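Local coordinates for high-affinity zinc uptake system protein znuA (PDB 3MFQ) that probably serves as the metal-binding component of an ABC-type uptake system for zinc and related metal ions, with one zinc ion bound here, at residues A143-L148 against T265-Y270; Y185-V190 against I202-L207. All coordinates share one frame; numbering follows the deposited sequence.

Contact 1. Residues A143-L148 against T265-Y270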
loop_
_atom_site.group_PDB
_atom_site.type_symbol
_atom_site.label_atom_id
_atom_site.label_comp_id
_atom_site.label_asym_id
_atom_site.label_seq_id
_atom_site.Cartn_x
_atom_site.Cartn_y
_atom_site.Cartn_z
ATOM N N ALA A 143 -8.469 -13.607 11.161
ATOM C CA ALA A 143 -7.877 -14.931 11.037
ATOM C C ALA A 143 -7.330 -15.152 9.635
ATOM O O ALA A 143 -6.301 -15.801 9.460
ATOM C CB ALA A 143 -8.893 -15.999 11.382
ATOM N N GLN A 144 -8.026 -14.619 8.637
ATOM C CA GLN A 144 -7.577 -14.734 7.255
ATOM C C GLN A 144 -6.282 -13.964 7.058
ATOM O O GLN A 144 -5.414 -14.377 6.287
ATOM C CB GLN A 144 -8.648 -14.226 6.291
ATOM C CG GLN A 144 -9.856 -15.133 6.179
ATOM C CD GLN A 144 -10.891 -14.599 5.216
ATOM O OE1 GLN A 144 -11.893 -15.254 4.937
ATOM N NE2 GLN A 144 -10.653 -13.400 4.701
ATOM N N LEU A 145 -6.157 -12.842 7.759
ATOM C CA LEU A 145 -4.930 -12.061 7.733
ATOM C C LEU A 145 -3.820 -12.832 8.438
ATOM O O LEU A 145 -2.662 -12.783 8.029
ATOM C CB LEU A 145 -5.145 -10.697 8.390
ATOM C CG LEU A 145 -6.128 -9.756 7.686
ATOM C CD1 LEU A 145 -6.440 -8.542 8.547
ATOM C CD2 LEU A 145 -5.586 -9.330 6.332
ATOM N N ASP A 146 -4.185 -13.553 9.495
ATOM C CA ASP A 146 -3.241 -14.405 10.212
ATOM C C ASP A 146 -2.673 -15.479 9.288
ATOM O O ASP A 146 -1.457 -15.612 9.143
ATOM C CB ASP A 146 -3.919 -15.066 11.414
ATOM C CG ASP A 146 -4.407 -14.060 12.435
ATOM O OD1 ASP A 146 -5.301 -14.404 13.234
ATOM O OD2 ASP A 146 -3.897 -12.922 12.439
ATOM N N ASP A 147 -3.566 -16.247 8.672
ATOM C CA ASP A 147 -3.175 -17.288 7.730
ATOM C C ASP A 147 -2.312 -16.695 6.624
ATOM O O ASP A 147 -1.336 -17.305 6.187
ATOM C CB ASP A 147 -4.413 -17.952 7.124
ATOM C CG ASP A 147 -5.348 -18.519 8.179
ATOM O OD1 ASP A 147 -6.508 -18.828 7.839
ATOM O OD2 ASP A 147 -4.925 -18.654 9.347
ATOM N N LEU A 148 -2.683 -15.498 6.178
ATOM C CA LEU A 148 -1.951 -14.800 5.128
ATOM C C LEU A 148 -0.490 -14.573 5.501
ATOM O O LEU A 148 0.408 -14.809 4.693
ATOM C CB LEU A 148 -2.625 -13.464 4.811
ATOM C CG LEU A 148 -1.892 -12.566 3.812
ATOM C CD1 LEU A 148 -1.672 -13.288 2.492
ATOM C CD2 LEU A 148 -2.649 -11.261 3.595
ATOM N N THR A 265 -8.886 -7.912 -4.328
ATOM C CA THR A 265 -8.971 -7.678 -2.894
ATOM C C THR A 265 -7.582 -7.508 -2.300
ATOM O O THR A 265 -6.576 -7.663 -2.993
ATOM C CB THR A 265 -9.691 -8.830 -2.174
ATOM O OG1 THR A 265 -8.840 -9.980 -2.137
ATOM C CG2 THR A 265 -10.984 -9.181 -2.895
ATOM N N PHE A 266 -7.534 -7.194 -1.009
ATOM C CA PHE A 266 -6.272 -6.926 -0.330
ATOM C C PHE A 266 -5.389 -8.164 -0.245
ATOM O O PHE A 266 -4.226 -8.135 -0.641
ATOM C CB PHE A 266 -6.527 -6.366 1.070
ATOM C CG PHE A 266 -5.290 -6.262 1.911
ATOM C CD1 PHE A 266 -4.443 -5.174 1.789
ATOM C CD2 PHE A 266 -4.971 -7.257 2.820
ATOM C CE1 PHE A 266 -3.300 -5.079 2.560
ATOM C CE2 PHE A 266 -3.831 -7.168 3.594
ATOM C CZ PHE A 266 -2.993 -6.078 3.465
ATOM N N ILE A 267 -5.945 -9.251 0.278
ATOM C CA ILE A 267 -5.186 -10.482 0.443
ATOM C C ILE A 267 -4.692 -11.010 -0.898
ATOM O O ILE A 267 -3.589 -11.545 -0.992
ATOM C CB ILE A 267 -6.012 -11.568 1.153
ATOM C CG1 ILE A 267 -6.394 -11.111 2.561
ATOM C CG2 ILE A 267 -5.235 -12.872 1.216
ATOM C CD1 ILE A 267 -7.137 -12.156 3.359
ATOM N N ASP A 268 -5.509 -10.855 -1.934
ATOM C CA ASP A 268 -5.121 -11.284 -3.273
ATOM C C ASP A 268 -4.043 -10.374 -3.846
ATOM O O ASP A 268 -3.082 -10.841 -4.454
ATOM C CB ASP A 268 -6.337 -11.342 -4.198
ATOM C CG ASP A 268 -7.281 -12.478 -3.847
ATOM O OD1 ASP A 268 -6.893 -13.346 -3.037
ATOM O OD2 ASP A 268 -8.409 -12.506 -4.379
ATOM N N MET A 269 -4.201 -9.071 -3.643
ATOM C CA MET A 269 -3.182 -8.116 -4.047
ATOM C C MET A 269 -1.862 -8.476 -3.383
ATOM O O MET A 269 -0.795 -8.326 -3.970
ATOM C CB MET A 269 -3.597 -6.695 -3.665
ATOM C CG MET A 269 -2.521 -5.642 -3.883
ATOM S SD MET A 269 -1.305 -5.566 -2.552
ATOM C CE MET A 269 -2.317 -4.983 -1.197
ATOM N N TYR A 270 -1.945 -8.956 -2.150
ATOM C CA TYR A 270 -0.758 -9.318 -1.392
ATOM C C TYR A 270 -0.067 -10.529 -1.999
ATOM O O TYR A 270 1.139 -10.512 -2.253
ATOM C CB TYR A 270 -1.142 -9.633 0.049
ATOM C CG TYR A 270 -0.161 -9.124 1.067
ATOM C CD1 TYR A 270 1.136 -9.610 1.111
ATOM C CD2 TYR A 270 -0.536 -8.161 1.995
ATOM C CE1 TYR A 270 2.030 -9.147 2.041
ATOM C CE2 TYR A 270 0.359 -7.695 2.934
ATOM C CZ TYR A 270 1.642 -8.192 2.952
ATOM O OH TYR A 270 2.550 -7.740 3.881
#

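Contact 2. Residues Y185-V190 against I202-L207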
loop_
_atom_site.group_PDB
_atom_site.type_symbol
_atom_site.label_atom_id
_atom_site.label_comp_id
_atom_site.label_asym_id
_atom_site.label_seq_id
_atom_site.Cartn_x
_atom_site.Cartn_y
_atom_site.Cartn_z
ATOM N N TYR A 185 15.344 -0.764 -1.982
ATOM C CA TYR A 185 15.891 0.452 -2.568
ATOM C C TYR A 185 14.865 1.066 -3.511
ATOM O O TYR A 185 14.095 0.350 -4.152
ATOM C CB TYR A 185 17.186 0.164 -3.326
ATOM C CG TYR A 185 18.289 -0.418 -2.473
ATOM C CD1 TYR A 185 18.905 -1.609 -2.821
ATOM C CD2 TYR A 185 18.708 0.224 -1.319
ATOM C CE1 TYR A 185 19.912 -2.144 -2.046
ATOM C CE2 TYR A 185 19.714 -0.304 -0.537
ATOM C CZ TYR A 185 20.311 -1.487 -0.906
ATOM O OH TYR A 185 21.313 -2.016 -0.128
ATOM N N ALA A 186 14.856 2.392 -3.590
ATOM C CA ALA A 186 13.929 3.101 -4.464
ATOM C C ALA A 186 14.506 4.441 -4.899
ATOM O O ALA A 186 15.018 5.199 -4.075
ATOM C CB ALA A 186 12.596 3.300 -3.768
ATOM N N PRO A 187 14.424 4.736 -6.204
ATOM C CA PRO A 187 14.936 6.000 -6.743
ATOM C C PRO A 187 14.112 7.185 -6.254
ATOM O O PRO A 187 14.410 8.325 -6.607
ATOM C CB PRO A 187 14.767 5.827 -8.255
ATOM C CG PRO A 187 13.663 4.836 -8.397
ATOM C CD PRO A 187 13.841 3.886 -7.254
ATOM N N GLN A 188 13.088 6.912 -5.455
ATOM C CA GLN A 188 12.241 7.972 -4.922
ATOM C C GLN A 188 11.957 7.780 -3.438
ATOM O O GLN A 188 12.075 6.675 -2.910
ATOM C CB GLN A 188 10.929 8.059 -5.699
ATOM C CG GLN A 188 10.015 9.175 -5.231
ATOM C CD GLN A 188 8.907 9.468 -6.214
ATOM O OE1 GLN A 188 8.650 10.624 -6.547
ATOM N NE2 GLN A 188 8.249 8.422 -6.695
ATOM N N GLY A 189 11.581 8.864 -2.770
ATOM C CA GLY A 189 11.322 8.830 -1.344
ATOM C C GLY A 189 10.052 8.089 -0.975
ATOM O O GLY A 189 9.592 7.209 -1.705
ATOM N N VAL A 190 9.485 8.453 0.169
ATOM C CA VAL A 190 8.285 7.808 0.680
ATOM C C VAL A 190 7.037 8.263 -0.074
ATOM O O VAL A 190 6.147 7.464 -0.363
ATOM C CB VAL A 190 8.121 8.070 2.185
ATOM C CG1 VAL A 190 6.748 8.645 2.486
ATOM C CG2 VAL A 190 8.360 6.795 2.970
ATOM N N ILE A 202 21.214 7.151 -9.534
ATOM C CA ILE A 202 22.574 6.625 -9.511
ATOM C C ILE A 202 22.832 5.851 -8.231
ATOM O O ILE A 202 23.368 4.744 -8.259
ATOM C CB ILE A 202 23.604 7.757 -9.593
ATOM C CG1 ILE A 202 23.332 8.638 -10.814
ATOM C CG2 ILE A 202 25.011 7.185 -9.634
ATOM C CD1 ILE A 202 24.149 9.911 -10.840
ATOM N N GLU A 203 22.461 6.456 -7.109
ATOM C CA GLU A 203 22.548 5.801 -5.814
ATOM C C GLU A 203 22.008 4.387 -5.927
ATOM O O GLU A 203 22.626 3.431 -5.462
ATOM C CB GLU A 203 21.730 6.580 -4.784
ATOM C CG GLU A 203 22.536 7.152 -3.634
ATOM C CD GLU A 203 22.950 6.094 -2.629
ATOM O OE1 GLU A 203 22.942 6.396 -1.416
ATOM O OE2 GLU A 203 23.277 4.963 -3.050
ATOM N N THR A 204 20.847 4.264 -6.562
ATOM C CA THR A 204 20.194 2.974 -6.728
ATOM C C THR A 204 20.989 2.080 -7.669
ATOM O O THR A 204 21.171 0.892 -7.406
ATOM C CB THR A 204 18.763 3.138 -7.263
ATOM O OG1 THR A 204 18.038 4.040 -6.418
ATOM C CG2 THR A 204 18.052 1.800 -7.291
ATOM N N VAL A 205 21.462 2.658 -8.766
ATOM C CA VAL A 205 22.288 1.919 -9.708
ATOM C C VAL A 205 23.462 1.280 -8.985
ATOM O O VAL A 205 23.673 0.073 -9.074
ATOM C CB VAL A 205 22.825 2.828 -10.819
ATOM C CG1 VAL A 205 23.760 2.048 -11.727
ATOM C CG2 VAL A 205 21.677 3.424 -11.609
ATOM N N ASN A 206 24.221 2.096 -8.263
ATOM C CA ASN A 206 25.361 1.600 -7.502
ATOM C C ASN A 206 24.953 0.512 -6.517
ATOM O O ASN A 206 25.705 -0.427 -6.271
ATOM C CB ASN A 206 26.048 2.743 -6.759
ATOM C CG ASN A 206 26.592 3.802 -7.695
ATOM O OD1 ASN A 206 26.630 3.610 -8.911
ATOM N ND2 ASN A 206 27.019 4.926 -7.135
ATOM N N LEU A 207 23.758 0.645 -5.953
ATOM C CA LEU A 207 23.247 -0.357 -5.027
ATOM C C LEU A 207 22.971 -1.674 -5.742
ATOM O O LEU A 207 23.248 -2.749 -5.212
ATOM C CB LEU A 207 21.988 0.151 -4.321
ATOM C CG LEU A 207 22.178 0.715 -2.909
ATOM C CD1 LEU A 207 23.643 0.705 -2.499
ATOM C CD2 LEU A 207 21.596 2.114 -2.789
#

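Contact 1. Residues A143-L148 against T265-Y270
Leu-148, Leu-145 and Gln-144 of helix 131-156 meet Ile-267, Phe-266 and Tyr-270 at the start of helix 266-281, in a buried apolar helix-helix contact. The two segments run nearly parallel, at 6°. Their axes come no closer than 11.2 Å, a gap bridged by large side chains. Leu-148 and Ile-267 form the centre of the contact. The leucine CG lies anti to the backbone N (chi1 175°), which carries both methyls toward the other helix. Leu-148 CD1 lies 3.8 Å from Ile-267 CG2, the two side chains lying alongside each other and pointing opposite ways. Leu-148 CD2 lies in the angle between Ile-267 and two rings, 4.3 Å from Phe-266 CE2 and 4.1 Å from Tyr-270 CD2. It meets both rings obliquely. The two rings also meet each other, with Phe-266 CZ at the Tyr-270 edge and in its plane. One turn back, Leu-145 CD2 touches Phe-266 CE2 at 3.9 Å, the leucine side chain nearly perpendicular to that of the phenylalanine. Gln-144 lies at the partly exposed border, its CB 3.9 Å from Ile-267 CD1 and its amide end near the same methyl.

In this family of metal-binding proteins a long helix, here 131-156, joins the two lobes, and the contact packs the C-terminal helix along it. Residues of helix 109-123 also pack here: Ile-109 touches both Leu-148 and Tyr-270, and Tyr-112 stacks on Phe-266. The Phe-266 side chain is about 13 Å from the zinc ion. Thr-265 is the N-cap of the C-terminal helix, and its OG1 accepts a weak bond from Asp-268 N at 3.4 Å. Phe-266 N, in the first turn, is hydrogen-bonded to Asp-18 OD2 of helix 14-24.

Contact 2. Residues Y185-V190 against I202-L207
This contact belongs to a beta-alpha unit of the C-terminal lobe, where the end of strand 183-185 and the loop after it pass along helix 198-211. Tyr-185 and Leu-207 make a CH-pi contact. Leu-207 CG stands over the centre of one face of the Tyr-185 ring, 3.5 Å from the centroid and 13° off the ring normal. The rest of the leucine spreads over the same face: Leu-207 CD2 is 3.8 Å from Tyr-185 CD2, and Leu-207 CB is 3.8 Å from Tyr-185 CE1 across the ring. The tyrosine CG is anti to its carbonyl carbon (chi1 -60°), a setting that lays the ring against the helix.

One turn earlier, Thr-204 OG1 approaches Pro-187 CA at 3.7 Å, a van der Waals contact. Its hydrogen bond goes to Asp-200 O in its own helix. Backbone hydrogen bonds of Tyr-185 with Leu-166 and Thr-168 hold the strand end. Further along the loop, Gln-188 and Gly-189 bond through their backbones to Asp-171, next to the zinc ligand His-170. With the threonine hydroxyl satisfied within its helix, the contact between these two segments is apolar and CH-pi.

Following the chain from the N terminus, helix 131-156 supplies the first half of contact 1, and its partner comes only at the final helix, 266-281. The loop closed in this way spans 116 residues and contains two zinc ligands, His-170 and Asp-254. Contact 2 is nested inside it and closes a much shorter loop, with 11 residues between its two segments, which takes in the first turn of helix 198-211. The two contacts do not touch. The centres of contacts 1 and 2 are about 29 Å apart, on opposite sides of the chain's centre. Contact 1 ties the C-terminal helix to the long interlobe helix, while contact 2 joins neighbouring elements within the C-terminal lobe.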